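Local structure of Hydrogenase/urease maturation factor HypB (Helicobacter pylori, 4LPS) at residues Val77-Thr83 and His98-Glu104; Ser158-Asp163 and Phe190-Gln196; Val179-Asp185 and Ile210-Lys216. The protein is a low-activity GTPase that binds nickel or zinc and is required to insert nickel into [NiFe] hydrogenase and to mature urease. All blocks are in the same frame, centred on the assembly; numbering follows the deposited sequence. Where two conformers were deposited one is given.

Contact 1: residues Val77-Thr83 and His98-Glu104; sequences VEGDLQT and HQITTGE
Gln99 and Asp80, from neighbouring parallel strands, meet through the polar ends of their side chains just where the sheet runs out. The glutamine leaves the sheet on the face it shares with Glu78 and Asp80, with CG anti to the backbone N (chi1 -179°), and then bends at chi2, which turns its amide back across the neighbouring strand. There NE2 donates to the anti lone pair of Asp80 OD2 at 3.0 Å, with the two side chains nearly perpendicular and the acceptor 19° out of the amide plane. A water lies within hydrogen-bonding distance of both Asp80 OD2 and Gln99 OE1 and bridges the two groups. Ala87 of helix 85-91 touches the glutamine.

On the face of Val77 and Ile100 the contact is apolar: Val77 CG1 meets Ile100 CD1 at 3.5 Å, a tight fit for two methyl groups, and Val77 also rests on Ala116 and Leu120 of helix 110-122. Between the faces runs a parallel ladder in which Glu78 and Asp80 each use both their N-H and their carbonyl; Asp80 N reaches Ile100 O at 3.0 Å. Past the strand ends the pairing persists as Gly103 N bonds to Leu81 O at 2.9 Å, while Leu81 CD1 lies 3.4 Å from Thr102 OG1, a hydroxyl bonded to Ala105 O. Leu81 is about 6 Å from the nickel ligand Cys106, side chain to side chain. Strand 74-80, helix 85-91 and edge strand 97-101 thus form a beta-alpha-beta unit of the parallel sheet of a P-loop GTPase.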
# COMPACT_ATOMS: atom_id res chain seq x y z
N VAL A 77 -7.47 5.27 -3.40
CA VAL A 77 -7.99 4.52 -4.53
C VAL A 77 -8.03 3.04 -4.15
O VAL A 77 -7.00 2.44 -3.84
CB VAL A 77 -7.13 4.73 -5.79
CG1 VAL A 77 -7.46 3.68 -6.83
CG2 VAL A 77 -7.35 6.13 -6.36
N GLU A 78 -9.23 2.45 -4.17
CA GLU A 78 -9.42 1.07 -3.72
C GLU A 78 -9.55 0.12 -4.89
O GLU A 78 -10.35 0.35 -5.80
CB GLU A 78 -10.67 0.96 -2.84
CG GLU A 78 -10.46 1.33 -1.39
CD GLU A 78 -9.68 0.29 -0.63
OE1 GLU A 78 -9.29 0.58 0.52
OE2 GLU A 78 -9.46 -0.82 -1.17
N GLY A 79 -8.76 -0.95 -4.87
CA GLY A 79 -8.85 -1.96 -5.91
C GLY A 79 -9.45 -3.27 -5.41
O GLY A 79 -8.88 -3.94 -4.55
N ASP A 80 -10.62 -3.61 -5.94
CA ASP A 80 -11.25 -4.89 -5.64
C ASP A 80 -11.89 -5.45 -6.90
O ASP A 80 -12.09 -4.71 -7.87
CB ASP A 80 -12.29 -4.76 -4.52
CG ASP A 80 -11.65 -4.66 -3.15
OD1 ASP A 80 -11.02 -5.65 -2.72
OD2 ASP A 80 -11.79 -3.61 -2.49
N LEU A 81 -12.19 -6.74 -6.90
CA LEU A 81 -12.95 -7.34 -7.98
C LEU A 81 -14.37 -6.79 -8.01
O LEU A 81 -14.83 -6.30 -9.05
CB LEU A 81 -12.97 -8.86 -7.85
CG LEU A 81 -11.87 -9.67 -8.54
CD1 LEU A 81 -10.49 -9.19 -8.14
CD2 LEU A 81 -12.03 -11.15 -8.22
N GLN A 82 -15.06 -6.84 -6.87
CA GLN A 82 -16.43 -6.35 -6.77
C GLN A 82 -16.72 -5.75 -5.40
O GLN A 82 -15.93 -5.89 -4.47
CB GLN A 82 -17.43 -7.48 -7.05
CG GLN A 82 -17.34 -8.09 -8.44
CD GLN A 82 -17.70 -7.11 -9.54
OE1 GLN A 82 -18.36 -6.10 -9.29
NE2 GLN A 82 -17.26 -7.41 -10.75
N THR A 83 -17.87 -5.07 -5.30
CA THR A 83 -18.38 -4.43 -4.07
C THR A 83 -17.58 -3.19 -3.70
O THR A 83 -16.40 -3.06 -4.04
CB THR A 83 -18.40 -5.37 -2.84
OG1 THR A 83 -17.08 -5.51 -2.31
CG2 THR A 83 -18.97 -6.74 -3.20
N HIS A 98 -12.25 6.14 -3.50
CA HIS A 98 -13.03 5.67 -4.64
C HIS A 98 -12.63 4.26 -5.03
O HIS A 98 -11.45 3.93 -5.13
CB HIS A 98 -12.88 6.63 -5.82
CG HIS A 98 -13.91 7.72 -5.82
ND1 HIS A 98 -15.21 7.52 -6.22
CD2 HIS A 98 -13.82 9.03 -5.46
CE1 HIS A 98 -15.88 8.65 -6.11
NE2 HIS A 98 -15.06 9.58 -5.65
N GLN A 99 -13.64 3.43 -5.24
CA GLN A 99 -13.45 2.02 -5.51
C GLN A 99 -13.23 1.77 -7.00
O GLN A 99 -13.99 2.25 -7.84
CB GLN A 99 -14.66 1.24 -5.00
CG GLN A 99 -14.58 -0.25 -5.20
CD GLN A 99 -13.73 -0.92 -4.14
OE1 GLN A 99 -13.97 -0.77 -2.94
NE2 GLN A 99 -12.71 -1.63 -4.59
N ILE A 100 -12.18 1.03 -7.31
CA ILE A 100 -12.02 0.49 -8.65
C ILE A 100 -12.48 -0.96 -8.64
O ILE A 100 -11.96 -1.77 -7.89
CB ILE A 100 -10.56 0.54 -9.15
CG1 ILE A 100 -10.04 1.98 -9.19
CG2 ILE A 100 -10.44 -0.08 -10.53
CD1 ILE A 100 -8.62 2.09 -9.72
N THR A 101 -13.49 -1.27 -9.44
CA THR A 101 -13.93 -2.65 -9.54
C THR A 101 -13.30 -3.24 -10.80
O THR A 101 -13.64 -2.86 -11.92
CB THR A 101 -15.47 -2.78 -9.59
OG1 THR A 101 -16.00 -1.88 -10.56
CG2 THR A 101 -16.06 -2.45 -8.23
N THR A 102 -12.38 -4.17 -10.58
CA THR A 102 -11.63 -4.78 -11.67
C THR A 102 -12.45 -5.86 -12.35
O THR A 102 -12.16 -6.26 -13.48
CB THR A 102 -10.31 -5.40 -11.16
OG1 THR A 102 -10.60 -6.51 -10.30
CG2 THR A 102 -9.52 -4.36 -10.37
N GLY A 103 -13.48 -6.33 -11.67
CA GLY A 103 -14.33 -7.39 -12.19
C GLY A 103 -13.68 -8.75 -12.07
O GLY A 103 -14.06 -9.54 -11.20
N GLU A 104 -12.71 -9.04 -12.93
CA GLU A 104 -12.01 -10.31 -12.86
C GLU A 104 -10.50 -10.16 -12.70
O GLU A 104 -9.82 -11.11 -12.29
CB GLU A 104 -12.31 -11.17 -14.09
CG GLU A 104 -13.79 -11.53 -14.24
CD GLU A 104 -14.02 -12.60 -15.28
OE1 GLU A 104 -13.81 -12.33 -16.48
OE2 GLU A 104 -14.42 -13.72 -14.89
O HOH W 1 -14.14 -3.32 -1.67

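Contact 2: residues Ser158-Asp163 and Phe190-Gln196; sequences SVPEGD and FNFRVSQ
In this P-loop GTPase fold, the turn that follows strand 152-158 packs against the loop leading into helix 194-204, and Phe192 is the residue clasped between them. Its ring is sandwiched by two residues of the turn. Val159 CG2 sits over the centre of one face, 4.0 Å from the centroid of the Phe192 ring, while Asp163 CB covers the opposite face at 3.7 Å from that centroid, displaced toward the rim. The phenylalanine enters this slot with CG anti to its own amide nitrogen (chi1 -175°), and Ile181 of the adjoining strand also touches it. The second methyl of the valine, CG1, lies against Phe192 CB at 3.6 Å and also touches Phe190 CB.

Phe190 makes a separate CH-pi contact: Pro160 CA stands over the middle of its ring, and Pro160 CB comes within 3.6 Å of Phe190 CZ. Both residues belong to a second, smaller GDP pocket, with Glu161 and Lys165, distinct from the main nucleotide site. Within the turn, Glu161 folds back so that OE2 accepts from both the backbone N and the hydroxyl of Ser158; its carboxylate also bonds to Ser54 and Ser57, which ties the turn to the P-loop region.

The polar side of the contact belongs to Asp163. Its chi1 of 58° brings the carboxylate to the start of helix 194-204, where the concentration of backbone N-H dipoles would be expected to stabilise a negative charge. OD2 forms a salt bridge with Arg193 NH1 at 3.2 Å, and its anti lone pair takes the N-H of Arg193, with Asp163 OD2 and Arg193 N 2.8 Å apart.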
# COMPACT_ATOMS: atom_id res chain seq x y z
N SER A 158 0.89 -10.63 6.98
CA SER A 158 0.22 -10.77 8.27
C SER A 158 0.72 -12.03 8.97
O SER A 158 1.06 -13.02 8.32
CB SER A 158 -1.30 -10.81 8.10
OG SER A 158 -1.76 -12.11 7.80
N VAL A 159 0.81 -11.95 10.29
CA VAL A 159 1.30 -13.05 11.11
C VAL A 159 0.58 -14.38 10.82
O VAL A 159 1.23 -15.41 10.67
CB VAL A 159 1.21 -12.71 12.62
CG1 VAL A 159 1.28 -13.97 13.47
CG2 VAL A 159 2.31 -11.75 13.01
N PRO A 160 -0.77 -14.37 10.74
CA PRO A 160 -1.44 -15.65 10.48
C PRO A 160 -1.10 -16.31 9.14
O PRO A 160 -1.35 -17.50 9.00
CB PRO A 160 -2.93 -15.28 10.52
CG PRO A 160 -2.99 -14.05 11.36
CD PRO A 160 -1.75 -13.30 11.02
N GLU A 161 -0.56 -15.56 8.17
CA GLU A 161 -0.21 -16.14 6.87
C GLU A 161 0.97 -17.09 6.95
O GLU A 161 1.10 -18.00 6.13
CB GLU A 161 0.10 -15.04 5.85
CG GLU A 161 -1.08 -14.13 5.51
CD GLU A 161 -0.67 -12.93 4.67
OE1 GLU A 161 0.06 -13.11 3.67
OE2 GLU A 161 -1.08 -11.80 5.02
N GLY A 162 1.84 -16.89 7.94
CA GLY A 162 3.02 -17.72 8.09
C GLY A 162 4.31 -16.95 7.84
O GLY A 162 4.36 -16.09 6.96
N ASP A 163 5.34 -17.26 8.62
CA ASP A 163 6.60 -16.53 8.56
C ASP A 163 7.49 -17.00 7.41
O ASP A 163 8.64 -16.55 7.28
CB ASP A 163 7.34 -16.65 9.91
CG ASP A 163 7.62 -18.09 10.31
OD1 ASP A 163 7.69 -18.98 9.44
OD2 ASP A 163 7.77 -18.34 11.53
N PHE A 190 0.58 -17.85 17.10
CA PHE A 190 0.95 -18.52 15.85
C PHE A 190 2.39 -19.04 15.82
O PHE A 190 2.81 -19.63 14.83
CB PHE A 190 0.72 -17.58 14.66
CG PHE A 190 -0.71 -17.48 14.22
CD1 PHE A 190 -1.23 -18.41 13.33
CD2 PHE A 190 -1.54 -16.48 14.70
CE1 PHE A 190 -2.54 -18.34 12.92
CE2 PHE A 190 -2.86 -16.40 14.29
CZ PHE A 190 -3.36 -17.33 13.40
N ASN A 191 3.12 -18.83 16.91
CA ASN A 191 4.54 -19.19 16.98
C ASN A 191 5.29 -18.61 15.78
O ASN A 191 6.15 -19.26 15.18
CB ASN A 191 4.70 -20.72 17.05
CG ASN A 191 3.86 -21.35 18.15
OD1 ASN A 191 4.16 -21.21 19.34
ND2 ASN A 191 2.81 -22.05 17.76
N PHE A 192 4.94 -17.38 15.44
CA PHE A 192 5.45 -16.69 14.27
C PHE A 192 6.88 -16.23 14.55
O PHE A 192 7.15 -15.64 15.59
CB PHE A 192 4.55 -15.50 13.93
CG PHE A 192 4.91 -14.77 12.67
CD1 PHE A 192 5.86 -13.75 12.68
CD2 PHE A 192 4.26 -15.07 11.48
CE1 PHE A 192 6.17 -13.06 11.51
CE2 PHE A 192 4.57 -14.38 10.31
CZ PHE A 192 5.53 -13.38 10.33
N ARG A 193 7.79 -16.50 13.62
CA ARG A 193 9.18 -16.12 13.79
C ARG A 193 9.55 -14.91 12.94
O ARG A 193 9.81 -15.02 11.74
CB ARG A 193 10.09 -17.32 13.49
CG ARG A 193 10.08 -18.35 14.62
CD ARG A 193 10.49 -19.76 14.20
NE ARG A 193 11.56 -19.80 13.21
CZ ARG A 193 11.38 -20.11 11.93
NH1 ARG A 193 10.16 -20.40 11.49
NH2 ARG A 193 12.41 -20.13 11.10
N VAL A 194 9.53 -13.74 13.59
CA VAL A 194 9.98 -12.49 12.99
C VAL A 194 11.38 -12.62 12.40
O VAL A 194 11.70 -12.03 11.37
CB VAL A 194 9.94 -11.34 14.02
CG1 VAL A 194 10.56 -10.07 13.47
CG2 VAL A 194 8.50 -11.07 14.44
N SER A 195 12.22 -13.42 13.07
CA SER A 195 13.57 -13.68 12.61
C SER A 195 13.60 -14.29 11.20
O SER A 195 14.48 -13.98 10.41
CB SER A 195 14.30 -14.61 13.58
OG SER A 195 13.63 -15.85 13.72
N GLN A 196 12.63 -15.15 10.91
CA GLN A 196 12.55 -15.80 9.60
C GLN A 196 12.29 -14.77 8.50
O GLN A 196 12.95 -14.78 7.45
CB GLN A 196 11.46 -16.86 9.59
CG GLN A 196 11.47 -17.77 8.37
CD GLN A 196 12.74 -18.58 8.24
OE1 GLN A 196 13.11 -19.33 9.15
NE2 GLN A 196 13.43 -18.44 7.11

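Contact 3: residues Val179-Asp185 and Ile210-Lys216; sequences VIISKAD and IFLMSSK. With GDP (guanosine-5'-diphosphate), chain D.
Strands 179-182 and 210-212 run parallel with their axes inclined by 21°, paired through hydrogen bonds from Phe211 N to Val179 O, Ile181 N to Phe211 O and Met213 N to Ile181 O. The pairing outlasts the strands, since Ala184 N donates to Met213 O at 2.9 Å and holds the two loops together as they reach the nucleotide. On one face Ile180 CG2 lies against Met213 CB at 3.6 Å, and both residues touch Met62 of helix 59-66. On the other, Ile181 spreads its branches: CD1 touches Ile210 CG2, while CG2 runs alongside Leu212 CD2. Helix 194-204 covers this side through Val197 and Met201.

Beyond the sheet the side chains read the base. Asp185 CG stands between its own backbone N and carbonyl carbon (chi1 53°), a turn that presents both carboxylate oxygens to guanine: OD1 receives GDP N1 and OD2 receives GDP N2, each at 2.7 Å and nearly straight. Ser214 OG fixes this carboxylate from above its plane, donating to Asp185 OD1 at 2.7 Å while accepting from Lys216 N in an ST turn. Lys216 NZ adds a salt bridge with a weak hydrogen bond to Asp185 OD2, and a water joins the same two groups. Meanwhile Ser215 N donates to GDP O6 at 2.7 Å, on the other side of N1 from the exocyclic amine. Lys183 runs extended along the base, its CG 3.6 Å from GDP C6, until NZ meets GDP O4' at 3.0 Å and also bonds to Gly56 O. A lysine and an aspartate after one strand, with a serine pair after the next, form the guanine-specificity site of P-loop GTPases, a variant of the NKxD motif with Ser182 in the asparagine place, and a loop like the SA-type motif.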
# COMPACT_ATOMS: atom_id res chain seq x y z
N VAL A 179 8.42 -3.40 4.21
CA VAL A 179 7.57 -4.54 4.52
C VAL A 179 6.95 -4.32 5.89
O VAL A 179 7.63 -3.95 6.85
CB VAL A 179 8.35 -5.88 4.50
CG1 VAL A 179 7.42 -7.05 4.82
CG2 VAL A 179 8.99 -6.09 3.14
N ILE A 180 5.64 -4.54 5.98
CA ILE A 180 4.95 -4.47 7.26
C ILE A 180 4.52 -5.86 7.71
O ILE A 180 3.76 -6.54 7.02
CB ILE A 180 3.70 -3.57 7.17
CG1 ILE A 180 4.11 -2.13 6.82
CG2 ILE A 180 2.91 -3.61 8.46
CD1 ILE A 180 2.94 -1.25 6.44
N ILE A 181 5.01 -6.28 8.88
CA ILE A 181 4.48 -7.48 9.51
C ILE A 181 3.24 -7.09 10.29
O ILE A 181 3.32 -6.53 11.38
CB ILE A 181 5.51 -8.15 10.45
CG1 ILE A 181 6.77 -8.54 9.68
CG2 ILE A 181 4.90 -9.39 11.11
CD1 ILE A 181 7.87 -9.15 10.54
N SER A 182 2.07 -7.36 9.71
CA SER A 182 0.82 -6.88 10.27
C SER A 182 0.21 -7.90 11.21
O SER A 182 0.63 -9.07 11.22
CB SER A 182 -0.17 -6.51 9.16
OG SER A 182 -0.41 -7.59 8.29
N LYS A 183 -0.76 -7.46 12.01
CA LYS A 183 -1.36 -8.28 13.07
C LYS A 183 -0.29 -8.83 14.00
O LYS A 183 -0.30 -10.01 14.37
CB LYS A 183 -2.20 -9.41 12.46
CG LYS A 183 -3.11 -8.95 11.32
CD LYS A 183 -4.07 -10.04 10.86
CE LYS A 183 -4.90 -9.56 9.67
NZ LYS A 183 -5.91 -10.57 9.23
N ALA A 184 0.65 -7.96 14.38
CA ALA A 184 1.78 -8.36 15.21
C ALA A 184 1.36 -8.80 16.61
O ALA A 184 2.13 -9.45 17.32
CB ALA A 184 2.78 -7.21 15.29
N ASP A 185 0.14 -8.44 17.00
CA ASP A 185 -0.44 -8.92 18.26
C ASP A 185 -0.60 -10.44 18.29
O ASP A 185 -0.77 -11.03 19.36
CB ASP A 185 -1.79 -8.25 18.51
CG ASP A 185 -2.73 -8.38 17.33
OD1 ASP A 185 -2.44 -7.79 16.26
OD2 ASP A 185 -3.77 -9.06 17.47
N ILE A 210 11.66 -3.13 7.84
CA ILE A 210 10.56 -3.99 8.25
C ILE A 210 9.86 -3.40 9.47
O ILE A 210 10.51 -3.00 10.44
CB ILE A 210 11.04 -5.43 8.56
CG1 ILE A 210 11.85 -5.98 7.38
CG2 ILE A 210 9.87 -6.34 8.87
CD1 ILE A 210 12.40 -7.38 7.61
N PHE A 211 8.53 -3.35 9.43
CA PHE A 211 7.75 -2.79 10.52
C PHE A 211 6.84 -3.82 11.17
O PHE A 211 6.12 -4.54 10.47
CB PHE A 211 6.91 -1.61 10.03
CG PHE A 211 7.71 -0.43 9.58
CD1 PHE A 211 8.11 -0.30 8.25
CD2 PHE A 211 8.08 0.56 10.48
CE1 PHE A 211 8.85 0.79 7.84
CE2 PHE A 211 8.82 1.65 10.07
CZ PHE A 211 9.21 1.77 8.75
N LEU A 212 6.88 -3.90 12.49
CA LEU A 212 5.88 -4.65 13.24
C LEU A 212 4.69 -3.75 13.50
O LEU A 212 4.83 -2.67 14.07
CB LEU A 212 6.46 -5.16 14.56
CG LEU A 212 7.33 -6.42 14.50
CD1 LEU A 212 8.13 -6.58 15.79
CD2 LEU A 212 6.47 -7.65 14.26
N MET A 213 3.51 -4.18 13.06
CA MET A 213 2.32 -3.35 13.18
C MET A 213 1.15 -4.13 13.72
O MET A 213 0.92 -5.28 13.34
CB MET A 213 1.96 -2.74 11.82
CG MET A 213 0.56 -2.14 11.77
SD MET A 213 0.21 -1.21 10.26
CE MET A 213 1.66 -0.16 10.18
N SER A 214 0.40 -3.50 14.62
CA SER A 214 -0.86 -4.06 15.10
C SER A 214 -1.90 -2.95 15.21
O SER A 214 -1.58 -1.83 15.60
CB SER A 214 -0.66 -4.76 16.45
OG SER A 214 -1.90 -5.21 16.97
N SER A 215 -3.13 -3.27 14.83
CA SER A 215 -4.25 -2.34 15.00
C SER A 215 -4.49 -2.04 16.48
O SER A 215 -5.15 -1.05 16.82
CB SER A 215 -5.51 -2.91 14.36
OG SER A 215 -5.87 -4.15 14.94
N LYS A 216 -3.96 -2.89 17.34
CA LYS A 216 -4.11 -2.74 18.78
C LYS A 216 -2.95 -1.94 19.37
O LYS A 216 -2.88 -1.72 20.58
CB LYS A 216 -4.20 -4.11 19.45
CG LYS A 216 -5.37 -4.95 18.97
CD LYS A 216 -5.37 -6.33 19.61
CE LYS A 216 -6.66 -7.07 19.30
NZ LYS A 216 -6.48 -8.55 19.35
PB GDP D . -7.59 -6.31 4.08
O1B GDP D . -8.55 -7.28 3.42
O2B GDP D . -7.97 -4.89 3.74
O3B GDP D . -6.19 -6.55 3.58
O3A GDP D . -7.61 -6.53 5.66
PA GDP D . -8.85 -6.10 6.61
O1A GDP D . -8.67 -4.67 7.06
O2A GDP D . -10.18 -6.29 5.92
O5' GDP D . -8.66 -7.08 7.86
C5' GDP D . -9.13 -8.42 7.80
C4' GDP D . -9.35 -8.92 9.23
O4' GDP D . -8.15 -8.76 9.98
C3' GDP D . -10.41 -8.08 9.93
O3' GDP D . -11.21 -8.97 10.71
C2' GDP D . -9.64 -7.17 10.86
O2' GDP D . -10.39 -6.92 12.04
C1' GDP D . -8.41 -8.01 11.16
N9 GDP D . -7.22 -7.19 11.49
C8 GDP D . -6.71 -6.15 10.81
N7 GDP D . -5.59 -5.68 11.42
C5 GDP D . -5.37 -6.45 12.51
C6 GDP D . -4.36 -6.52 13.60
O6 GDP D . -3.41 -5.71 13.65
N1 GDP D . -4.50 -7.48 14.52
C2 GDP D . -5.51 -8.36 14.49
N2 GDP D . -5.59 -9.31 15.46
N3 GDP D . -6.46 -8.36 13.53
C4 GDP D . -6.44 -7.44 12.54
O HOH W 2 -4.26 -10.12 20.08

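Overall arrangement
All three contacts belong to one parallel seven-stranded sheet and its loops, in strand order 3-2-4-1-5-6-7. Contact 1 lies at one edge, where strand 97-101 pairs with 74-80, and contact 3 at the other, where 210-212 pairs with 178-182; their centres are about 25 Å apart. Contact 1 is complete in the chain before the others begin. The segments of contacts 2 and 3 alternate, and helix 194-204 links them: contact 2 holds its start and contact 3 the strands on either side of it in sequence. These two touch, about 11 Å between centres, with Val159 N probably bonded to Ser182 O. One edge thus carries guanine recognition, the other approaches the nickel site.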